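PDB 6QV5: CHAD domain from Ricinus communis, which probably binds inorganic polyphosphate as an all-helical CHAD module of four-helix-bundle architecture, and also holds a zinc ion. Local coordinates for residues A[27-30]-A[31-35]; A[247-250]-A[251-255]. All coordinates share one frame; numbering follows the deposited sequence.

Contact 1 (A[27-30]-A[31-35])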
ATOM      1  N   SER A  27      -2.346 -23.971  -8.734  1.00 83.79           N
ATOM      2  CA  SER A  27      -2.280 -23.665 -10.164  1.00 83.14           C
ATOM      3  C   SER A  27      -3.490 -22.828 -10.627  1.00 86.13           C
ATOM      4  O   SER A  27      -3.456 -22.256 -11.717  1.00 85.81           O
ATOM      5  CB  SER A  27      -2.181 -24.953 -10.979  1.00 86.39           C
ATOM      6  OG  SER A  27      -3.373 -25.718 -10.911  1.00 94.92           O
ATOM      7  N   GLU A  28      -4.551 -22.772  -9.797  1.00 82.13           N
ATOM      8  CA  GLU A  28      -5.790 -22.032 -10.051  1.00 81.68           C
ATOM      9  C   GLU A  28      -5.824 -20.726  -9.253  1.00 84.74           C
ATOM     10  O   GLU A  28      -6.304 -19.716  -9.768  1.00 84.38           O
ATOM     11  CB  GLU A  28      -7.019 -22.892  -9.707  1.00 83.11           C
ATOM     12  CG  GLU A  28      -7.179 -24.128 -10.581  1.00 94.41           C
ATOM     13  CD  GLU A  28      -8.257 -25.113 -10.167  1.00116.62           C
ATOM     14  OE1 GLU A  28      -8.479 -25.294  -8.948  1.00107.87           O
ATOM     15  OE2 GLU A  28      -8.870 -25.725 -11.073  1.00112.80           O
ATOM     16  N   ALA A  29      -5.314 -20.750  -8.002  1.00 80.37           N
ATOM     17  CA  ALA A  29      -5.275 -19.601  -7.095  1.00 79.56           C
ATOM     18  C   ALA A  29      -4.274 -18.531  -7.537  1.00 82.11           C
ATOM     19  O   ALA A  29      -4.633 -17.356  -7.573  1.00 81.66           O
ATOM     20  CB  ALA A  29      -4.970 -20.058  -5.676  1.00 80.24           C
ATOM     21  N   PHE A  30      -3.029 -18.940  -7.871  1.00 77.50           N
ATOM     22  CA  PHE A  30      -1.935 -18.070  -8.327  1.00 76.67           C
ATOM     23  C   PHE A  30      -2.342 -17.145  -9.501  1.00 78.57           C
ATOM     24  O   PHE A  30      -2.175 -15.934  -9.345  1.00 78.10           O
ATOM     25  CB  PHE A  30      -0.682 -18.909  -8.647  1.00 78.54           C
ATOM     26  CG  PHE A  30       0.496 -18.217  -9.292  1.00 80.13           C
ATOM     27  CD1 PHE A  30       1.479 -17.613  -8.517  1.00 83.22           C
ATOM     28  CD2 PHE A  30       0.680 -18.263 -10.670  1.00 82.18           C
ATOM     29  CE1 PHE A  30       2.595 -17.018  -9.111  1.00 84.04           C
ATOM     30  CE2 PHE A  30       1.791 -17.659 -11.265  1.00 84.98           C
ATOM     31  CZ  PHE A  30       2.745 -17.047 -10.481  1.00 83.09           C
ATOM     32  N   PRO A  31      -2.908 -17.632 -10.644  1.00 73.71           N
ATOM     33  CA  PRO A  31      -3.302 -16.692 -11.708  1.00 72.89           C
ATOM     34  C   PRO A  31      -4.547 -15.871 -11.362  1.00 74.78           C
ATOM     35  O   PRO A  31      -4.735 -14.799 -11.933  1.00 74.24           O
ATOM     36  CB  PRO A  31      -3.526 -17.597 -12.921  1.00 74.71           C
ATOM     37  CG  PRO A  31      -3.925 -18.896 -12.347  1.00 79.31           C
ATOM     38  CD  PRO A  31      -3.203 -19.028 -11.037  1.00 74.99           C
ATOM     39  N   ALA A  32      -5.392 -16.371 -10.434  1.00 70.02           N
ATOM     40  CA  ALA A  32      -6.600 -15.675  -9.989  1.00 69.28           C
ATOM     41  C   ALA A  32      -6.242 -14.503  -9.072  1.00 71.67           C
ATOM     42  O   ALA A  32      -6.850 -13.440  -9.193  1.00 71.19           O
ATOM     43  CB  ALA A  32      -7.540 -16.637  -9.280  1.00 69.97           C
ATOM     44  N   ILE A  33      -5.242 -14.694  -8.175  1.00 67.15           N
ATOM     45  CA  ILE A  33      -4.735 -13.687  -7.233  1.00 66.35           C
ATOM     46  C   ILE A  33      -3.984 -12.585  -7.993  1.00 69.35           C
ATOM     47  O   ILE A  33      -4.298 -11.404  -7.815  1.00 68.48           O
ATOM     48  CB  ILE A  33      -3.880 -14.344  -6.097  1.00 69.25           C
ATOM     49  CG1 ILE A  33      -4.778 -15.113  -5.105  1.00 69.50           C
ATOM     50  CG2 ILE A  33      -2.998 -13.315  -5.356  1.00 69.62           C
ATOM     51  CD1 ILE A  33      -4.110 -16.257  -4.372  1.00 75.97           C
ATOM     52  N   LEU A  34      -3.003 -12.972  -8.841  1.00 65.64           N
ATOM     53  CA  LEU A  34      -2.209 -12.027  -9.632  1.00 65.25           C
ATOM     54  C   LEU A  34      -3.032 -11.312 -10.699  1.00 67.92           C
ATOM     55  O   LEU A  34      -2.787 -10.135 -10.961  1.00 67.39           O
ATOM     56  CB  LEU A  34      -0.967 -12.690 -10.245  1.00 65.43           C
ATOM     57  CG  LEU A  34       0.178 -13.057  -9.293  1.00 70.29           C
ATOM     58  CD1 LEU A  34       1.262 -13.783 -10.035  1.00 70.49           C
ATOM     59  CD2 LEU A  34       0.785 -11.820  -8.627  1.00 72.94           C
ATOM     60  N   GLY A  35      -4.006 -12.022 -11.276  1.00 63.66           N
ATOM     61  CA  GLY A  35      -4.926 -11.488 -12.276  1.00 62.98           C
ATOM     62  C   GLY A  35      -5.827 -10.416 -11.694  1.00 65.28           C
ATOM     63  O   GLY A  35      -6.128  -9.428 -12.366  1.00 64.85           O
TER
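The second turn of helix 26-42 in this CHAD helical bundle carries a proline kink, and just beyond it Leu34 folds a methyl back one turn over the ring of Phe30. Pro31 has no N-H to give back to the preceding turn, and its ring fills that place instead: CD lies 3.3 Å from Ser27 O and 3.4 Å from Glu28 O, a carbon set against two carbonyl oxygens. Beyond the kink the i to i+4 ladder resumes. Ile33 N donates to Ala29 O at 2.8 Å, and Leu34 N donates to Phe30 O almost straight, with an N-H...O angle of 171°.

On the buried side Ala29 CB meets Ile33 CD1 at 4.1 Å, a light apolar touch. Ile33 goes on to pack against Ala70 of helix 54-73 and against Phe74. The Phe30 ring has an edge-to-face partner in Phe74, while Leu34 also lies against Trp159 and Met160 of helix 147-163, so this stretch fits between those two helices and the loop at Phe74. With CG of Phe30 anti to the backbone N (chi1 173°), the ring is placed where one methyl of Leu34 can cover it. That CH-pi contact comes over the face: Leu34 CD1 stands 3.9 Å from the ring centroid, shifted toward the rim, with CZ of Phe30 3.6 Å from this methyl.

Contact 2 (A[247-250]-A[251-255])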
ATOM      1  N   LEU A 247       2.438  12.090   8.760  1.00 69.56           N
ATOM      2  CA  LEU A 247       3.055  13.236   9.427  1.00 69.50           C
ATOM      3  C   LEU A 247       4.563  13.311   9.132  1.00 73.19           C
ATOM      4  O   LEU A 247       5.059  14.392   8.807  1.00 72.46           O
ATOM      5  CB  LEU A 247       2.818  13.122  10.947  1.00 69.69           C
ATOM      6  CG  LEU A 247       1.663  13.906  11.600  1.00 74.56           C
ATOM      7  CD1 LEU A 247       0.309  13.599  10.962  1.00 74.91           C
ATOM      8  CD2 LEU A 247       1.573  13.565  13.066  1.00 77.12           C
ATOM      9  N   VAL A 248       5.283  12.166   9.220  1.00 69.98           N
ATOM     10  CA  VAL A 248       6.729  12.104   8.978  1.00 69.81           C
ATOM     11  C   VAL A 248       7.057  12.235   7.467  1.00 72.80           C
ATOM     12  O   VAL A 248       8.104  12.792   7.132  1.00 72.60           O
ATOM     13  CB  VAL A 248       7.416  10.882   9.665  1.00 73.98           C
ATOM     14  CG1 VAL A 248       7.188   9.577   8.910  1.00 73.79           C
ATOM     15  CG2 VAL A 248       8.906  11.130   9.892  1.00 73.92           C
ATOM     16  N   VAL A 249       6.154  11.759   6.573  1.00 68.48           N
ATOM     17  CA  VAL A 249       6.315  11.863   5.115  1.00 67.76           C
ATOM     18  C   VAL A 249       6.161  13.342   4.721  1.00 70.75           C
ATOM     19  O   VAL A 249       6.960  13.854   3.935  1.00 70.01           O
ATOM     20  CB  VAL A 249       5.356  10.905   4.339  1.00 71.55           C
ATOM     21  CG1 VAL A 249       5.242  11.274   2.858  1.00 71.20           C
ATOM     22  CG2 VAL A 249       5.796   9.450   4.487  1.00 71.35           C
ATOM     23  N   ALA A 250       5.168  14.031   5.330  1.00 66.98           N
ATOM     24  CA  ALA A 250       4.878  15.455   5.138  1.00 66.64           C
ATOM     25  C   ALA A 250       6.097  16.329   5.451  1.00 70.43           C
ATOM     26  O   ALA A 250       6.417  17.225   4.668  1.00 69.61           O
ATOM     27  CB  ALA A 250       3.705  15.867   6.009  1.00 67.27           C
ATOM     28  N   GLY A 251       6.774  16.032   6.565  1.00 67.34           N
ATOM     29  CA  GLY A 251       7.979  16.729   7.005  1.00 67.41           C
ATOM     30  C   GLY A 251       9.139  16.559   6.043  1.00 71.62           C
ATOM     31  O   GLY A 251       9.902  17.502   5.821  1.00 71.42           O
ATOM     32  N   ARG A 252       9.258  15.355   5.451  1.00 68.39           N
ATOM     33  CA  ARG A 252      10.280  15.001   4.465  1.00 68.23           C
ATOM     34  C   ARG A 252       9.997  15.716   3.131  1.00 71.58           C
ATOM     35  O   ARG A 252      10.920  16.283   2.544  1.00 71.22           O
ATOM     36  CB  ARG A 252      10.330  13.469   4.282  1.00 69.01           C
ATOM     37  CG  ARG A 252      11.380  12.973   3.283  1.00 80.04           C
ATOM     38  CD  ARG A 252      11.264  11.483   2.986  1.00 90.94           C
ATOM     39  NE  ARG A 252       9.972  11.113   2.395  1.00100.34           N
ATOM     40  CZ  ARG A 252       9.696  11.142   1.094  1.00115.06           C
ATOM     41  NH1 ARG A 252      10.616  11.535   0.219  1.00101.45           N
ATOM     42  NH2 ARG A 252       8.496  10.784   0.657  1.00103.10           N
ATOM     43  N   LEU A 253       8.724  15.694   2.669  1.00 67.85           N
ATOM     44  CA  LEU A 253       8.286  16.330   1.420  1.00 67.61           C
ATOM     45  C   LEU A 253       8.420  17.850   1.453  1.00 72.77           C
ATOM     46  O   LEU A 253       8.844  18.438   0.457  1.00 72.47           O
ATOM     47  CB  LEU A 253       6.839  15.941   1.053  1.00 67.39           C
ATOM     48  CG  LEU A 253       6.561  14.492   0.626  1.00 71.58           C
ATOM     49  CD1 LEU A 253       5.075  14.266   0.453  1.00 71.50           C
ATOM     50  CD2 LEU A 253       7.281  14.131  -0.668  1.00 73.50           C
ATOM     51  N   LEU A 254       8.061  18.485   2.589  1.00 70.50           N
ATOM     52  CA  LEU A 254       8.147  19.938   2.751  1.00 70.83           C
ATOM     53  C   LEU A 254       9.591  20.432   2.837  1.00 76.55           C
ATOM     54  O   LEU A 254       9.903  21.459   2.235  1.00 76.28           O
ATOM     55  CB  LEU A 254       7.305  20.440   3.936  1.00 70.80           C
ATOM     56  CG  LEU A 254       5.780  20.399   3.766  1.00 75.33           C
ATOM     57  CD1 LEU A 254       5.084  20.463   5.107  1.00 75.35           C
ATOM     58  CD2 LEU A 254       5.278  21.512   2.849  1.00 77.74           C
ATOM     59  N   GLN A 255      10.478  19.684   3.536  1.00 74.63           N
ATOM     60  CA  GLN A 255      11.908  20.006   3.656  1.00 75.25           C
ATOM     61  C   GLN A 255      12.580  19.976   2.267  1.00 81.16           C
ATOM     62  O   GLN A 255      13.428  20.825   1.983  1.00 81.01           O
ATOM     63  CB  GLN A 255      12.607  19.065   4.664  1.00 76.68           C
ATOM     64  CG  GLN A 255      14.116  19.287   4.870  1.00 94.51           C
ATOM     65  CD  GLN A 255      14.486  20.686   5.310  1.00116.24           C
ATOM     66  OE1 GLN A 255      14.262  21.089   6.456  1.00111.99           O
ATOM     67  NE2 GLN A 255      15.075  21.454   4.403  1.00109.18           N
TER
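Val249 O takes the shortest hydrogen bond of this stretch, 2.8 Å from Leu253 N, with the N-H...O angle at 162°. The neighbouring rungs of helix 224-260 are less even. Leu254 N reaches Ala250 O at 2.9 Å, whereas Gly251 N to Leu247 O and Arg252 N to Val248 O both stretch to 3.3 Å. The bonds accepted by Val249 O and Ala250 O are thus shorter than the pair before them and than the one after, from Gln255 N to Gly251 O.

Val249 carries the side-chain contact, through one methyl. CG1 is turned anti to the backbone N (chi1 164°), which turns it toward both Leu253 and Arg252. Leu253 lies alongside and points the same way, its CD1 3.8 Å from Val249 CG1. Arg252 also runs beside the valine; its chain is extended as far as CD and then bends at chi3 (61°), bringing NH2 back to 4.0 Å from Val249 CG1.

The charged end of Arg252 has its main partner one turn on, where NH1 forms a salt bridge with Glu256 OE2; NH2 makes a weak, long ion pair with Asp100 of helix 82-108. Leu253 packs on Trp101 of that same helix, and Ala250 on Leu104. One methyl of Val249 therefore meets both an apolar leucine methyl and the guanidinium end of Arg252, whose movement beside it is probably limited by the pairing with Glu256, outside this stretch.

Contact 1 and contact 2 are both local contacts within one helix, with i to i+4 bonds, but they lie on opposite sides of the chain's centre. Their own centres are 38 Å apart, and with nearest atoms about 25 Å from each other they do not touch. The first belongs to helix 26-42 near the start of the chain, the second to the long helix 224-260 much later. They differ in kind: 27-35 is kinked at a proline and includes a CH-pi contact, while 247-255 keeps its backbone bonds through the stretch and has an arginine whose charge is paired outside it. Both lie away from the zinc site of His52 and His138, and neither supplies a ligand to it.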